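Local coordinates for protein AGR_C_1268p (Agrobacterium tumefaciens str. C58, PDB 2GHS) that probably acts as a metal-dependent gluconolactonase-like hydrolase of the SMP-30/regucalcin family, binding one divalent metal cation per subunit, at residues K229-G241 / G270-D282; H142-R154 / G159-V171. All blocks are in the same frame, centred on the assembly; numbering follows the deposited sequence.

Contact 1: residues K229-G241 / G270-D282; sequences KGGMDGSVCDAEG and GKQTTCPAFIGPD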
loop_
_atom_site.group_PDB
_atom_site.type_symbol
_atom_site.label_atom_id
_atom_site.label_comp_id
_atom_site.label_asym_id
_atom_site.label_seq_id
_atom_site.Cartn_x
_atom_site.Cartn_y
_atom_site.Cartn_z
ATOM N N LYS A 229 13.827 1.131 -15.260
ATOM C CA LYS A 229 14.157 0.042 -14.389
ATOM C C LYS A 229 13.301 0.059 -13.131
ATOM O O LYS A 229 12.996 1.118 -12.574
ATOM C CB LYS A 229 15.635 0.081 -14.012
ATOM C CG LYS A 229 16.082 -1.038 -13.088
ATOM C CD LYS A 229 17.611 -1.028 -12.860
ATOM C CE LYS A 229 18.060 -2.209 -11.947
ATOM N NZ LYS A 229 17.179 -2.435 -10.745
ATOM N N GLY A 230 12.932 -1.133 -12.704
ATOM C CA GLY A 230 12.120 -1.296 -11.515
ATOM C C GLY A 230 10.618 -1.219 -11.784
ATOM O O GLY A 230 10.183 -0.801 -12.856
ATOM N N GLY A 231 9.846 -1.645 -10.801
ATOM C CA GLY A 231 8.387 -1.722 -10.859
ATOM C C GLY A 231 7.719 -0.718 -9.955
ATOM O O GLY A 231 8.139 -0.570 -8.818
HETATM N N MSE A 232 6.702 -0.031 -10.462
HETATM C CA MSE A 232 5.947 0.915 -9.634
HETATM C C MSE A 232 5.073 0.104 -8.692
HETATM O O MSE A 232 4.168 -0.623 -9.128
HETATM C CB MSE A 232 5.112 1.864 -10.471
HETATM C CG MSE A 232 5.949 2.713 -11.380
HETATM SE SE MSE A 232 4.814 4.000 -12.347
HETATM C CE MSE A 232 4.986 5.509 -11.139
ATOM N N ASP A 233 5.363 0.219 -7.390
ATOM C CA ASP A 233 4.640 -0.552 -6.388
ATOM C C ASP A 233 3.658 0.382 -5.646
ATOM O O ASP A 233 2.944 1.132 -6.300
ATOM C CB ASP A 233 5.649 -1.260 -5.446
ATOM C CG ASP A 233 5.935 -2.681 -5.857
ATOM O OD1 ASP A 233 5.945 -2.983 -7.084
ATOM O OD2 ASP A 233 6.155 -3.499 -4.947
ATOM N N GLY A 234 3.601 0.352 -4.300
ATOM C CA GLY A 234 2.628 1.156 -3.571
ATOM C C GLY A 234 2.943 2.628 -3.622
ATOM O O GLY A 234 4.108 3.028 -3.824
ATOM N N SER A 235 1.879 3.425 -3.511
ATOM C CA SER A 235 1.981 4.880 -3.494
ATOM C C SER A 235 1.076 5.570 -2.506
ATOM O O SER A 235 -0.016 5.079 -2.201
ATOM C CB SER A 235 1.619 5.464 -4.851
ATOM O OG SER A 235 2.512 5.039 -5.872
ATOM N N VAL A 236 1.547 6.728 -2.060
ATOM C CA VAL A 236 0.717 7.704 -1.322
ATOM C C VAL A 236 0.722 9.016 -2.091
ATOM O O VAL A 236 1.538 9.248 -2.954
ATOM C CB VAL A 236 1.126 7.896 0.136
ATOM C CG1 VAL A 236 0.893 6.619 0.942
ATOM C CG2 VAL A 236 2.569 8.390 0.244
ATOM N N CYS A 237 -0.250 9.850 -1.786
ATOM C CA CYS A 237 -0.427 11.136 -2.415
ATOM C C CYS A 237 -0.493 12.184 -1.286
ATOM O O CYS A 237 -1.304 12.066 -0.343
ATOM C CB CYS A 237 -1.671 11.104 -3.288
ATOM S SG CYS A 237 -1.960 12.589 -4.240
ATOM N N ASP A 238 0.428 13.160 -1.317
ATOM C CA ASP A 238 0.521 14.112 -0.222
ATOM C C ASP A 238 -0.517 15.265 -0.320
ATOM O O ASP A 238 -1.378 15.281 -1.189
ATOM C CB ASP A 238 1.967 14.611 -0.028
ATOM C CG ASP A 238 2.450 15.531 -1.123
ATOM O OD1 ASP A 238 1.620 16.102 -1.867
ATOM O OD2 ASP A 238 3.713 15.723 -1.248
ATOM N N ALA A 239 -0.436 16.209 0.615
ATOM C CA ALA A 239 -1.469 17.223 0.751
ATOM C C ALA A 239 -1.440 18.181 -0.427
ATOM O O ALA A 239 -2.433 18.870 -0.670
ATOM C CB ALA A 239 -1.289 17.998 2.036
ATOM N N GLU A 240 -0.297 18.261 -1.111
ATOM C CA GLU A 240 -0.144 19.080 -2.318
ATOM C C GLU A 240 -0.519 18.332 -3.596
ATOM O O GLU A 240 -0.565 18.947 -4.662
ATOM C CB GLU A 240 1.298 19.500 -2.490
ATOM C CG GLU A 240 1.685 20.616 -1.656
ATOM C CD GLU A 240 3.060 21.153 -2.102
ATOM O OE1 GLU A 240 3.635 20.695 -3.172
ATOM O OE2 GLU A 240 3.528 22.038 -1.366
ATOM N N GLY A 241 -0.759 17.030 -3.519
ATOM C CA GLY A 241 -1.105 16.218 -4.654
ATOM C C GLY A 241 0.057 15.493 -5.299
ATOM O O GLY A 241 -0.157 14.836 -6.319
ATOM N N GLY A 270 16.608 -1.121 1.640
ATOM C CA GLY A 270 16.003 -2.338 1.060
ATOM C C GLY A 270 15.614 -2.100 -0.380
ATOM O O GLY A 270 14.758 -1.237 -0.648
ATOM N N LYS A 271 16.201 -2.880 -1.295
ATOM C CA LYS A 271 16.073 -2.628 -2.729
ATOM C C LYS A 271 14.708 -2.996 -3.268
ATOM O O LYS A 271 14.222 -2.365 -4.194
ATOM C CB LYS A 271 17.188 -3.331 -3.526
ATOM C CG LYS A 271 18.606 -2.845 -3.171
ATOM C CD LYS A 271 18.807 -1.324 -3.414
ATOM C CE LYS A 271 19.320 -0.585 -2.169
ATOM N N GLN A 272 14.061 -3.982 -2.659
ATOM C CA GLN A 272 12.726 -4.397 -3.086
ATOM C C GLN A 272 11.679 -3.594 -2.314
ATOM O O GLN A 272 10.960 -4.111 -1.452
ATOM C CB GLN A 272 12.544 -5.894 -2.945
ATOM C CG GLN A 272 13.546 -6.643 -3.756
ATOM C CD GLN A 272 13.260 -8.075 -3.966
ATOM O OE1 GLN A 272 13.518 -8.576 -5.058
ATOM N NE2 GLN A 272 12.777 -8.771 -2.946
ATOM N N THR A 273 11.626 -2.309 -2.684
ATOM C CA THR A 273 10.838 -1.317 -1.969
ATOM C C THR A 273 9.370 -1.566 -2.326
ATOM O O THR A 273 9.024 -1.676 -3.523
ATOM C CB THR A 273 11.197 0.089 -2.421
ATOM O OG1 THR A 273 12.549 0.147 -2.803
ATOM C CG2 THR A 273 10.930 1.108 -1.319
ATOM N N THR A 274 8.489 -1.643 -1.325
ATOM C CA THR A 274 7.101 -2.003 -1.635
ATOM C C THR A 274 6.036 -0.920 -1.434
ATOM O O THR A 274 5.158 -0.814 -2.250
ATOM C CB THR A 274 6.656 -3.237 -0.856
ATOM O OG1 THR A 274 6.932 -3.053 0.515
ATOM C CG2 THR A 274 7.381 -4.469 -1.362
ATOM N N CYS A 275 6.119 -0.121 -0.388
ATOM C CA CYS A 275 5.036 0.816 -0.095
ATOM C C CYS A 275 5.418 1.879 0.925
ATOM O O CYS A 275 6.057 1.556 1.916
ATOM C CB CYS A 275 3.778 0.080 0.400
ATOM S SG CYS A 275 2.251 1.066 0.279
ATOM N N PRO A 276 5.017 3.137 0.669
ATOM C CA PRO A 276 5.123 4.170 1.711
ATOM C C PRO A 276 3.861 4.351 2.569
ATOM O O PRO A 276 2.752 3.957 2.185
ATOM C CB PRO A 276 5.408 5.418 0.896
ATOM C CG PRO A 276 4.799 5.169 -0.425
ATOM C CD PRO A 276 4.509 3.715 -0.582
ATOM N N ALA A 277 4.007 5.027 3.694
ATOM C CA ALA A 277 2.861 5.412 4.532
ATOM C C ALA A 277 3.208 6.684 5.311
ATOM O O ALA A 277 4.321 6.814 5.769
ATOM C CB ALA A 277 2.482 4.293 5.485
ATOM N N PHE A 278 2.255 7.615 5.448
ATOM C CA PHE A 278 2.412 8.749 6.334
ATOM C C PHE A 278 2.247 8.320 7.774
ATOM O O PHE A 278 1.288 7.626 8.116
ATOM C CB PHE A 278 1.394 9.846 6.023
ATOM C CG PHE A 278 1.463 10.346 4.605
ATOM C CD1 PHE A 278 2.655 10.921 4.129
ATOM C CD2 PHE A 278 0.364 10.264 3.757
ATOM C CE1 PHE A 278 2.758 11.391 2.819
ATOM C CE2 PHE A 278 0.453 10.752 2.442
ATOM C CZ PHE A 278 1.651 11.296 1.976
ATOM N N ILE A 279 3.172 8.768 8.624
ATOM C CA ILE A 279 3.179 8.401 10.028
ATOM C C ILE A 279 3.523 9.616 10.874
ATOM O O ILE A 279 3.970 10.657 10.372
ATOM C CB ILE A 279 4.181 7.230 10.362
ATOM C CG1 ILE A 279 5.624 7.658 10.108
ATOM C CG2 ILE A 279 3.832 6.018 9.594
ATOM C CD1 ILE A 279 6.647 6.725 10.692
ATOM N N GLY A 280 3.381 9.454 12.182
ATOM C CA GLY A 280 3.637 10.506 13.125
ATOM C C GLY A 280 2.455 11.431 13.371
ATOM O O GLY A 280 1.474 11.423 12.613
ATOM N N PRO A 281 2.542 12.231 14.428
ATOM C CA PRO A 281 1.397 13.002 14.879
ATOM C C PRO A 281 0.908 14.042 13.917
ATOM O O PRO A 281 -0.255 14.466 14.036
ATOM C CB PRO A 281 1.878 13.643 16.194
ATOM C CG PRO A 281 3.321 13.470 16.221
ATOM C CD PRO A 281 3.677 12.323 15.358
ATOM N N ASP A 282 1.755 14.479 12.991
ATOM C CA ASP A 282 1.292 15.436 11.996
ATOM C C ASP A 282 1.229 14.851 10.566
ATOM O O ASP A 282 1.202 15.596 9.599
ATOM C CB ASP A 282 2.205 16.650 12.005
ATOM C CG ASP A 282 2.122 17.448 13.301
ATOM O OD1 ASP A 282 1.040 17.456 13.958
ATOM O OD2 ASP A 282 3.139 18.104 13.642
#

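Contact 2: residues H142-R154 / G159-V171; sequences HPSGALWIGTMGR and GAGSIYHVAKGKV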
loop_
_atom_site.group_PDB
_atom_site.type_symbol
_atom_site.label_atom_id
_atom_site.label_comp_id
_atom_site.label_asym_id
_atom_site.label_seq_id
_atom_site.Cartn_x
_atom_site.Cartn_y
_atom_site.Cartn_z
ATOM N N HIS A 142 -10.468 5.639 0.075
ATOM C CA HIS A 142 -10.912 6.873 -0.525
ATOM C C HIS A 142 -11.613 7.689 0.587
ATOM O O HIS A 142 -12.267 7.113 1.463
ATOM C CB HIS A 142 -11.845 6.557 -1.710
ATOM C CG HIS A 142 -12.324 7.775 -2.418
ATOM N ND1 HIS A 142 -13.410 8.485 -2.011
ATOM C CD2 HIS A 142 -11.803 8.457 -3.456
ATOM C CE1 HIS A 142 -13.561 9.555 -2.768
ATOM N NE2 HIS A 142 -12.589 9.565 -3.666
ATOM N N PRO A 143 -11.508 9.033 0.558
ATOM C CA PRO A 143 -12.148 9.831 1.601
ATOM C C PRO A 143 -13.680 9.712 1.779
ATOM O O PRO A 143 -14.211 10.089 2.836
ATOM C CB PRO A 143 -11.705 11.256 1.299
ATOM C CG PRO A 143 -11.063 11.244 0.080
ATOM C CD PRO A 143 -10.679 9.855 -0.318
ATOM N N SER A 144 -14.378 9.191 0.780
ATOM C CA SER A 144 -15.808 8.900 0.890
ATOM C C SER A 144 -16.100 7.742 1.870
ATOM O O SER A 144 -17.263 7.522 2.230
ATOM C CB SER A 144 -16.347 8.504 -0.477
ATOM O OG SER A 144 -15.755 7.283 -0.898
ATOM N N GLY A 145 -15.076 6.972 2.255
ATOM C CA GLY A 145 -15.285 5.826 3.108
ATOM C C GLY A 145 -15.327 4.515 2.373
ATOM O O GLY A 145 -15.594 3.471 2.988
ATOM N N ALA A 146 -15.107 4.559 1.066
ATOM C CA ALA A 146 -14.993 3.354 0.232
ATOM C C ALA A 146 -13.531 2.964 0.039
ATOM O O ALA A 146 -12.613 3.820 -0.018
ATOM C CB ALA A 146 -15.612 3.614 -1.116
ATOM N N LEU A 147 -13.316 1.647 -0.018
ATOM C CA LEU A 147 -11.975 1.065 -0.218
ATOM C C LEU A 147 -11.810 0.789 -1.713
ATOM O O LEU A 147 -12.734 0.299 -2.345
ATOM C CB LEU A 147 -11.896 -0.273 0.548
ATOM C CG LEU A 147 -10.636 -1.131 0.333
ATOM C CD1 LEU A 147 -9.419 -0.456 0.973
ATOM C CD2 LEU A 147 -10.831 -2.580 0.933
ATOM N N TRP A 148 -10.616 1.035 -2.243
ATOM C CA TRP A 148 -10.193 0.441 -3.501
ATOM C C TRP A 148 -9.207 -0.683 -3.122
ATOM O O TRP A 148 -8.240 -0.466 -2.370
ATOM C CB TRP A 148 -9.498 1.442 -4.411
ATOM C CG TRP A 148 -10.362 2.380 -5.180
ATOM C CD1 TRP A 148 -11.578 2.911 -4.809
ATOM C CD2 TRP A 148 -10.035 2.997 -6.412
ATOM N NE1 TRP A 148 -12.029 3.781 -5.760
ATOM C CE2 TRP A 148 -11.098 3.854 -6.750
ATOM C CE3 TRP A 148 -8.941 2.902 -7.284
ATOM C CZ2 TRP A 148 -11.107 4.608 -7.921
ATOM C CZ3 TRP A 148 -8.960 3.662 -8.441
ATOM C CH2 TRP A 148 -10.040 4.484 -8.747
ATOM N N ILE A 149 -9.401 -1.856 -3.702
ATOM C CA ILE A 149 -8.555 -2.975 -3.424
ATOM C C ILE A 149 -8.260 -3.771 -4.698
ATOM O O ILE A 149 -9.172 -4.079 -5.468
ATOM C CB ILE A 149 -9.200 -3.868 -2.320
ATOM C CG1 ILE A 149 -8.319 -5.082 -1.994
ATOM C CG2 ILE A 149 -10.573 -4.343 -2.715
ATOM C CD1 ILE A 149 -7.028 -4.727 -1.312
ATOM N N GLY A 150 -6.980 -4.074 -4.887
ATOM C CA GLY A 150 -6.484 -4.887 -5.971
ATOM C C GLY A 150 -6.368 -6.355 -5.653
ATOM O O GLY A 150 -6.087 -6.761 -4.503
ATOM N N THR A 151 -6.557 -7.175 -6.681
ATOM C CA THR A 151 -6.302 -8.609 -6.567
ATOM C C THR A 151 -5.378 -9.038 -7.716
ATOM O O THR A 151 -5.192 -8.279 -8.697
ATOM C CB THR A 151 -7.562 -9.428 -6.659
ATOM O OG1 THR A 151 -8.132 -9.237 -7.958
ATOM C CG2 THR A 151 -8.536 -9.072 -5.544
HETATM N N MSE A 152 -4.834 -10.243 -7.651
HETATM C CA MSE A 152 -3.859 -10.709 -8.657
HETATM C C MSE A 152 -3.781 -12.213 -8.624
HETATM O O MSE A 152 -4.090 -12.843 -7.608
HETATM C CB MSE A 152 -2.460 -10.106 -8.376
HETATM C CG MSE A 152 -1.914 -10.479 -7.033
HETATM SE SE MSE A 152 -0.192 -9.593 -6.796
HETATM C CE MSE A 152 0.888 -10.672 -7.959
ATOM N N GLY A 153 -3.373 -12.825 -9.731
ATOM C CA GLY A 153 -3.019 -14.250 -9.660
ATOM C C GLY A 153 -1.843 -14.381 -8.716
ATOM O O GLY A 153 -0.978 -13.498 -8.659
ATOM N N ARG A 154 -1.775 -15.488 -7.965
ATOM C CA ARG A 154 -0.686 -15.656 -7.009
ATOM C C ARG A 154 0.696 -15.700 -7.701
ATOM O O ARG A 154 1.681 -15.368 -7.057
ATOM C CB ARG A 154 -0.900 -16.920 -6.176
ATOM C CG ARG A 154 -2.073 -16.807 -5.221
ATOM C CD ARG A 154 -2.385 -18.111 -4.541
ATOM N NE ARG A 154 -3.605 -18.029 -3.723
ATOM C CZ ARG A 154 -3.633 -17.496 -2.501
ATOM N NH1 ARG A 154 -2.550 -17.037 -1.920
ATOM N NH2 ARG A 154 -4.748 -17.462 -1.834
ATOM N N GLY A 159 -2.929 -10.564 -16.591
ATOM C CA GLY A 159 -4.322 -10.154 -16.640
ATOM C C GLY A 159 -5.303 -10.788 -15.674
ATOM O O GLY A 159 -6.517 -10.587 -15.804
ATOM N N ALA A 160 -4.808 -11.547 -14.694
ATOM C CA ALA A 160 -5.693 -12.303 -13.804
ATOM C C ALA A 160 -6.321 -11.436 -12.722
ATOM O O ALA A 160 -7.294 -11.840 -12.048
ATOM C CB ALA A 160 -4.915 -13.483 -13.162
ATOM N N GLY A 161 -5.740 -10.267 -12.516
ATOM C CA GLY A 161 -6.187 -9.364 -11.436
ATOM C C GLY A 161 -7.174 -8.278 -11.848
ATOM O O GLY A 161 -7.458 -8.071 -13.018
ATOM N N SER A 162 -7.697 -7.614 -10.835
ATOM C CA SER A 162 -8.698 -6.560 -10.943
ATOM C C SER A 162 -8.535 -5.547 -9.800
ATOM O O SER A 162 -7.813 -5.808 -8.829
ATOM C CB SER A 162 -10.089 -7.170 -10.816
ATOM O OG SER A 162 -10.283 -8.166 -11.814
ATOM N N ILE A 163 -9.219 -4.425 -9.936
ATOM C CA ILE A 163 -9.381 -3.431 -8.877
ATOM C C ILE A 163 -10.867 -3.317 -8.617
ATOM O O ILE A 163 -11.676 -3.128 -9.540
ATOM C CB ILE A 163 -8.752 -2.079 -9.199
ATOM C CG1 ILE A 163 -7.240 -2.280 -9.256
ATOM C CG2 ILE A 163 -9.110 -1.040 -8.150
ATOM C CD1 ILE A 163 -6.453 -1.047 -9.700
ATOM N N TYR A 164 -11.194 -3.472 -7.340
ATOM C CA TYR A 164 -12.575 -3.345 -6.838
ATOM C C TYR A 164 -12.770 -2.160 -5.911
ATOM O O TYR A 164 -11.846 -1.745 -5.220
ATOM C CB TYR A 164 -12.962 -4.591 -6.039
ATOM C CG TYR A 164 -12.876 -5.908 -6.809
ATOM C CD1 TYR A 164 -11.690 -6.600 -6.890
ATOM C CD2 TYR A 164 -13.975 -6.442 -7.443
ATOM C CE1 TYR A 164 -11.602 -7.804 -7.566
ATOM C CE2 TYR A 164 -13.896 -7.630 -8.128
ATOM C CZ TYR A 164 -12.700 -8.315 -8.174
ATOM O OH TYR A 164 -12.637 -9.527 -8.871
ATOM N N HIS A 165 -14.020 -1.691 -5.876
ATOM C CA HIS A 165 -14.512 -0.662 -4.971
ATOM C C HIS A 165 -15.402 -1.351 -3.981
ATOM O O HIS A 165 -16.253 -2.167 -4.387
ATOM C CB HIS A 165 -15.304 0.307 -5.834
ATOM C CG HIS A 165 -16.030 1.391 -5.110
ATOM N ND1 HIS A 165 -17.292 1.225 -4.580
ATOM C CD2 HIS A 165 -15.738 2.710 -4.971
ATOM C CE1 HIS A 165 -17.717 2.385 -4.096
ATOM N NE2 HIS A 165 -16.793 3.301 -4.318
ATOM N N VAL A 166 -15.191 -1.056 -2.701
ATOM C CA VAL A 166 -15.994 -1.655 -1.617
ATOM C C VAL A 166 -16.587 -0.522 -0.767
ATOM O O VAL A 166 -15.861 0.288 -0.215
ATOM C CB VAL A 166 -15.168 -2.568 -0.746
ATOM C CG1 VAL A 166 -16.095 -3.324 0.182
ATOM C CG2 VAL A 166 -14.327 -3.554 -1.603
ATOM N N ALA A 167 -17.911 -0.467 -0.702
ATOM C CA ALA A 167 -18.577 0.514 0.136
ATOM C C ALA A 167 -19.738 -0.146 0.839
ATOM O O ALA A 167 -20.606 -0.740 0.193
ATOM C CB ALA A 167 -19.056 1.627 -0.682
ATOM N N LYS A 168 -19.708 -0.099 2.170
ATOM C CA LYS A 168 -20.760 -0.650 3.004
ATOM C C LYS A 168 -20.993 -2.101 2.637
ATOM O O LYS A 168 -22.146 -2.559 2.537
ATOM C CB LYS A 168 -22.058 0.164 2.901
ATOM C CG LYS A 168 -21.855 1.618 3.225
ATOM C CD LYS A 168 -23.147 2.392 3.268
ATOM C CE LYS A 168 -22.943 3.749 3.925
ATOM N NZ LYS A 168 -22.033 4.652 3.134
ATOM N N GLY A 169 -19.908 -2.801 2.356
ATOM C CA GLY A 169 -19.919 -4.237 2.097
ATOM C C GLY A 169 -20.304 -4.647 0.689
ATOM O O GLY A 169 -20.344 -5.837 0.401
ATOM N N LYS A 170 -20.606 -3.683 -0.174
ATOM C CA LYS A 170 -20.946 -3.912 -1.558
ATOM C C LYS A 170 -19.682 -3.809 -2.421
ATOM O O LYS A 170 -19.000 -2.784 -2.438
ATOM C CB LYS A 170 -21.961 -2.910 -2.047
ATOM C CG LYS A 170 -22.471 -3.245 -3.461
ATOM C CD LYS A 170 -23.499 -2.230 -3.909
ATOM C CE LYS A 170 -23.847 -2.412 -5.380
ATOM N NZ LYS A 170 -25.104 -1.681 -5.720
ATOM N N VAL A 171 -19.376 -4.896 -3.128
ATOM C CA VAL A 171 -18.156 -4.943 -3.964
ATOM C C VAL A 171 -18.498 -4.736 -5.451
ATOM O O VAL A 171 -19.372 -5.441 -5.991
ATOM C CB VAL A 171 -17.439 -6.296 -3.740
ATOM C CG1 VAL A 171 -16.185 -6.382 -4.599
ATOM C CG2 VAL A 171 -17.069 -6.477 -2.260
HETATM O O HOH W 1 -18.047 2.328 2.918
#

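Contact 1: residues K229-G241 / G270-D282
Val236 holds CG2 between its backbone N and carbonyl carbon while CG1 lies beside the N (chi1 -66°), and Phe278 has CG turned away from its own carbonyl carbon (chi1 -58°). These rotations slide the two side chains past each other in opposite directions, with Val236 CG2 3.5 Å from Phe278 CZ in an oblique approach. The far rim of the phenyl group reaches on to the end of strand 231-237: Cys237 O sits at the ring edge, near its plane, 3.5 Å from Phe278 CE2, and Asp238 CA lies 3.7 Å from Phe278 CZ. A flat, wholly apolar group suits this buried place between the strands, because Val236 CB and CG2 lie against it, while CG1 points to Pro276 O. Pro276 fills the next place along, its CG 4.0 Å from Val236 CG2 and its CD 3.3 Å from Gly234 O; lacking an N-H, proline can pack here without leaving a donor to satisfy.

The two strands are the innermost ones of adjacent blades in the SMP-30 beta-propeller. They run nearly parallel, at 15°, yet belong to separate sheets, and one backbone bond joins them: Gly234 N to Thr274 O, 2.8 Å. Glycine suits this place, its missing CB leaving the room that Cys275 SG takes, 3.9 Å from Gly234 CA. Next to it is Asp233, the predicted proton donor/acceptor and metal ligand, whose CB rests 3.3 Å from Thr274 O. Thr274 OG1 hydrogen-bonds Gly51 O and Thr289 OG1, and its side chain touches Glu52, another predicted metal ligand.

Contact 2: residues H142-R154 / G159-V171
Leu147 and Val166 face each other as a hydrogen-bonded pair in an antiparallel beta hairpin, strands 147-153 and 161-167, within a blade of the SMP-30 beta-propeller. Backbone bonds carry the pairing. Leu147 N to Val166 O and its return bond are followed by the Ile149-Tyr164 pair, in which Tyr164 N reaches Ile149 O at 2.8 Å with a practically straight N-H...O angle of 179°. Thr151 N then donates to Ser162 O at 2.8 Å, whereas Ser162 N offers only weak bonds to Thr151 O and OG1. Gly161 suits the next position, because a side chain there would run into Thr151 O.

Apolar packing follows the alternation of the strands. On the face of Leu147 and Val166, Ile149 and Val166 lie side by side, pointing the same way, with their CG2 methyls 4.0 Å apart; branching at CB gives each a methyl close to the backbone. On the other face the indole of Trp148 crosses Ile163 obliquely, Trp148 CE3 being 4.0 Å from Ile163 CG2. Gly150, opposite Ile163, adds no bulk of its own.

Aromatic and polar groups complete the contact. Trp148 and His165 meet rim to rim, their planes at 62°. His165 CG is anti to the backbone N (chi1 174°), which carries the imidazole over to Ala146, whose small CB lies 3.4 Å from His165 NE2; that nitrogen bonds Thr212. Tyr164 and Thr151 cross at about a right angle, and both hydroxyls bond Glu128, a ligand of the potassium ion. Thr151 OG1 sits at the edge of the tyrosine ring, in its plane, 3.8 Å from Tyr164 CE1.

How the contacts relate
Both contacts are buried, but contact 1 lies nearer the middle of the chain, about 8 Å from its centre against 13 Å for contact 2. All touching residues of contact 1 are buried, whereas Ala160, Tyr164 and Ala167 of contact 2 are partly exposed. They share no strand: contact 1 joins neighbouring sheets, contact 2 pairs strands inside one. Accordingly, side chains packed on each other and on the facing backbone make up most of the first, while the second combines regular backbone bonding with side chains on both faces. Each approaches the predicted active site differently, contact 1 through Asp233 itself and contact 2 through Met152, close to the predicted substrate-binding Arg135 and Asn137.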